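Local coordinates for oxidoreductase, 2OG-Fe oxygenase family protein, putative, expressed (Oryza sativa subsp. japonica, PDB 5XOI), which is probably an iron(II)- and 2-oxoglutarate-dependent dioxygenase of the AlkB family, here crystallised as its oxygenase domain with manganese in the metal site, at residues A[41-46]-A[73-78]. Numbering follows the deposited sequence.
Sequences GFYTPG and DTRPFD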
loop_
_atom_site.group_PDB
_atom_site.type_symbol
_atom_site.label_atom_id
_atom_site.label_comp_id
_atom_site.label_asym_id
_atom_site.label_seq_id
_atom_site.Cartn_x
_atom_site.Cartn_y
_atom_site.Cartn_z
ATOM N N GLY A 41 -3.988 -0.676 -17.722
ATOM C CA GLY A 41 -4.374 0.373 -16.798
ATOM C C GLY A 41 -5.484 -0.044 -15.850
ATOM O O GLY A 41 -5.797 -1.226 -15.689
ATOM N N PHE A 42 -6.102 0.963 -15.234
ATOM C CA PHE A 42 -7.078 0.729 -14.178
ATOM C C PHE A 42 -8.293 -0.038 -14.689
ATOM O O PHE A 42 -8.751 0.160 -15.822
ATOM C CB PHE A 42 -7.535 2.060 -13.583
ATOM C CG PHE A 42 -6.551 2.661 -12.611
ATOM C CD1 PHE A 42 -6.483 2.206 -11.306
ATOM C CD2 PHE A 42 -5.705 3.677 -13.004
ATOM C CE1 PHE A 42 -5.575 2.772 -10.406
ATOM C CE2 PHE A 42 -4.796 4.227 -12.127
ATOM C CZ PHE A 42 -4.730 3.772 -10.819
ATOM N N TYR A 43 -8.823 -0.913 -13.838
ATOM C CA TYR A 43 -10.091 -1.581 -14.113
ATOM C C TYR A 43 -10.791 -1.831 -12.793
ATOM O O TYR A 43 -10.176 -1.773 -11.723
ATOM C CB TYR A 43 -9.912 -2.906 -14.855
ATOM C CG TYR A 43 -9.240 -4.003 -14.046
ATOM C CD1 TYR A 43 -7.856 -4.016 -13.885
ATOM C CD2 TYR A 43 -9.985 -5.039 -13.466
ATOM C CE1 TYR A 43 -7.224 -5.010 -13.174
ATOM C CE2 TYR A 43 -9.356 -6.061 -12.745
ATOM C CZ TYR A 43 -7.973 -6.032 -12.610
ATOM O OH TYR A 43 -7.319 -7.019 -11.917
ATOM N N THR A 44 -12.092 -2.106 -12.879
ATOM C CA THR A 44 -12.872 -2.399 -11.687
ATOM C C THR A 44 -12.821 -3.896 -11.418
ATOM O O THR A 44 -13.318 -4.676 -12.242
ATOM C CB THR A 44 -14.307 -1.940 -11.861
ATOM O OG1 THR A 44 -14.305 -0.543 -12.165
ATOM C CG2 THR A 44 -15.106 -2.170 -10.586
ATOM N N PRO A 45 -12.220 -4.340 -10.313
ATOM C CA PRO A 45 -12.130 -5.785 -10.065
ATOM C C PRO A 45 -13.491 -6.346 -9.714
ATOM O O PRO A 45 -14.256 -5.739 -8.958
ATOM C CB PRO A 45 -11.165 -5.886 -8.879
ATOM N N GLY A 46 -13.781 -7.530 -10.249
ATOM C CA GLY A 46 -15.030 -8.185 -9.902
ATOM C C GLY A 46 -15.036 -8.719 -8.483
ATOM O O GLY A 46 -16.100 -8.852 -7.872
ATOM N N ASP A 73 2.008 -13.123 -15.167
ATOM C CA ASP A 73 2.653 -12.163 -16.064
ATOM C C ASP A 73 1.694 -11.187 -16.723
ATOM O O ASP A 73 2.112 -10.084 -17.090
ATOM C CB ASP A 73 3.388 -12.872 -17.205
ATOM C CG ASP A 73 4.427 -13.829 -16.719
ATOM O OD1 ASP A 73 4.820 -13.731 -15.536
ATOM O OD2 ASP A 73 4.859 -14.668 -17.531
ATOM N N THR A 74 0.450 -11.593 -16.965
ATOM C CA THR A 74 -0.496 -10.762 -17.698
ATOM C C THR A 74 -1.863 -10.843 -17.033
ATOM O O THR A 74 -2.179 -11.809 -16.337
ATOM C CB THR A 74 -0.639 -11.198 -19.161
ATOM O OG1 THR A 74 -1.327 -12.453 -19.210
ATOM C CG2 THR A 74 0.731 -11.342 -19.832
ATOM N N ARG A 75 -2.675 -9.820 -17.271
ATOM C CA ARG A 75 -4.068 -9.869 -16.838
ATOM C C ARG A 75 -4.816 -10.852 -17.724
ATOM O O ARG A 75 -4.765 -10.725 -18.951
ATOM C CB ARG A 75 -4.731 -8.498 -16.930
ATOM C CG ARG A 75 -4.241 -7.476 -15.944
ATOM C CD ARG A 75 -3.694 -6.273 -16.698
ATOM N NE ARG A 75 -4.726 -5.551 -17.455
ATOM C CZ ARG A 75 -5.310 -4.426 -17.045
ATOM N NH1 ARG A 75 -4.994 -3.892 -15.871
ATOM N NH2 ARG A 75 -6.209 -3.835 -17.814
ATOM N N PRO A 76 -5.499 -11.846 -17.154
ATOM C CA PRO A 76 -6.213 -12.814 -18.000
ATOM C C PRO A 76 -7.292 -12.197 -18.872
ATOM O O PRO A 76 -7.419 -12.588 -20.037
ATOM C CB PRO A 76 -6.806 -13.794 -16.976
ATOM C CG PRO A 76 -5.899 -13.718 -15.821
ATOM C CD PRO A 76 -5.458 -12.269 -15.745
ATOM N N PHE A 77 -8.059 -11.227 -18.359
ATOM C CA PHE A 77 -9.261 -10.799 -19.075
ATOM C C PHE A 77 -8.946 -10.028 -20.353
ATOM O O PHE A 77 -9.750 -10.058 -21.290
ATOM C CB PHE A 77 -10.165 -9.972 -18.156
ATOM C CG PHE A 77 -9.570 -8.650 -17.734
ATOM C CD1 PHE A 77 -8.799 -8.555 -16.590
ATOM C CD2 PHE A 77 -9.827 -7.499 -18.463
ATOM C CE1 PHE A 77 -8.266 -7.335 -16.199
ATOM C CE2 PHE A 77 -9.295 -6.284 -18.077
ATOM C CZ PHE A 77 -8.518 -6.204 -16.950
ATOM N N ASP A 78 -7.803 -9.332 -20.428
ATOM C CA ASP A 78 -7.448 -8.647 -21.665
ATOM C C ASP A 78 -6.041 -8.941 -22.164
ATOM O O ASP A 78 -5.628 -8.354 -23.170
ATOM C CB ASP A 78 -7.654 -7.120 -21.535
ATOM C CG ASP A 78 -6.745 -6.456 -20.489
ATOM O OD1 ASP A 78 -5.905 -7.133 -19.865
ATOM O OD2 ASP A 78 -6.884 -5.223 -20.285
HETATM O O HOH W 1 -8.233 -1.717 -18.051
#
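Two loops at the periphery of the AlkB oxygenase domain meet where Arg75 reaches across to Gly41 and Phe77 packs on Tyr43. Arg75 NH1 donates to Gly41 O at 2.8 Å, in the carbonyl plane, and NH2 adds a weak bond to the same oxygen. Arg75 NH2 also donates to a water at 2.9 Å, which in turn donates to Phe42 O. On its own loop the guanidinium is held side-on by Asp78. Arg75 NE donates to Asp78 OD1 at 3.1 Å, and Arg75 NH2 forms a salt bridge with Asp78 OD2 at 2.9 Å. These bonds fix its rotation. Replacing Arg75 by alanine would probably leave the Asp78 carboxylate without its cationic mate and Gly41 O without its side-chain donors. The Phe77 edge meets one face of Tyr43 in an edge-to-face aromatic pair, with CE1 over the ring centre and planes at 51°. Phe77 CZ lies above one face of the Arg75 guanidinium, offset toward its rim. Tyr43 is backbone-bonded to Met57 of edge strand 55-59, and its side chain lies about 7 Å from that of Arg48, which binds 2-oxoglutarate, absent from this model. The two loops thus join beside the major sheet of the double-stranded beta-helix fold of 2-oxoglutarate oxygenases.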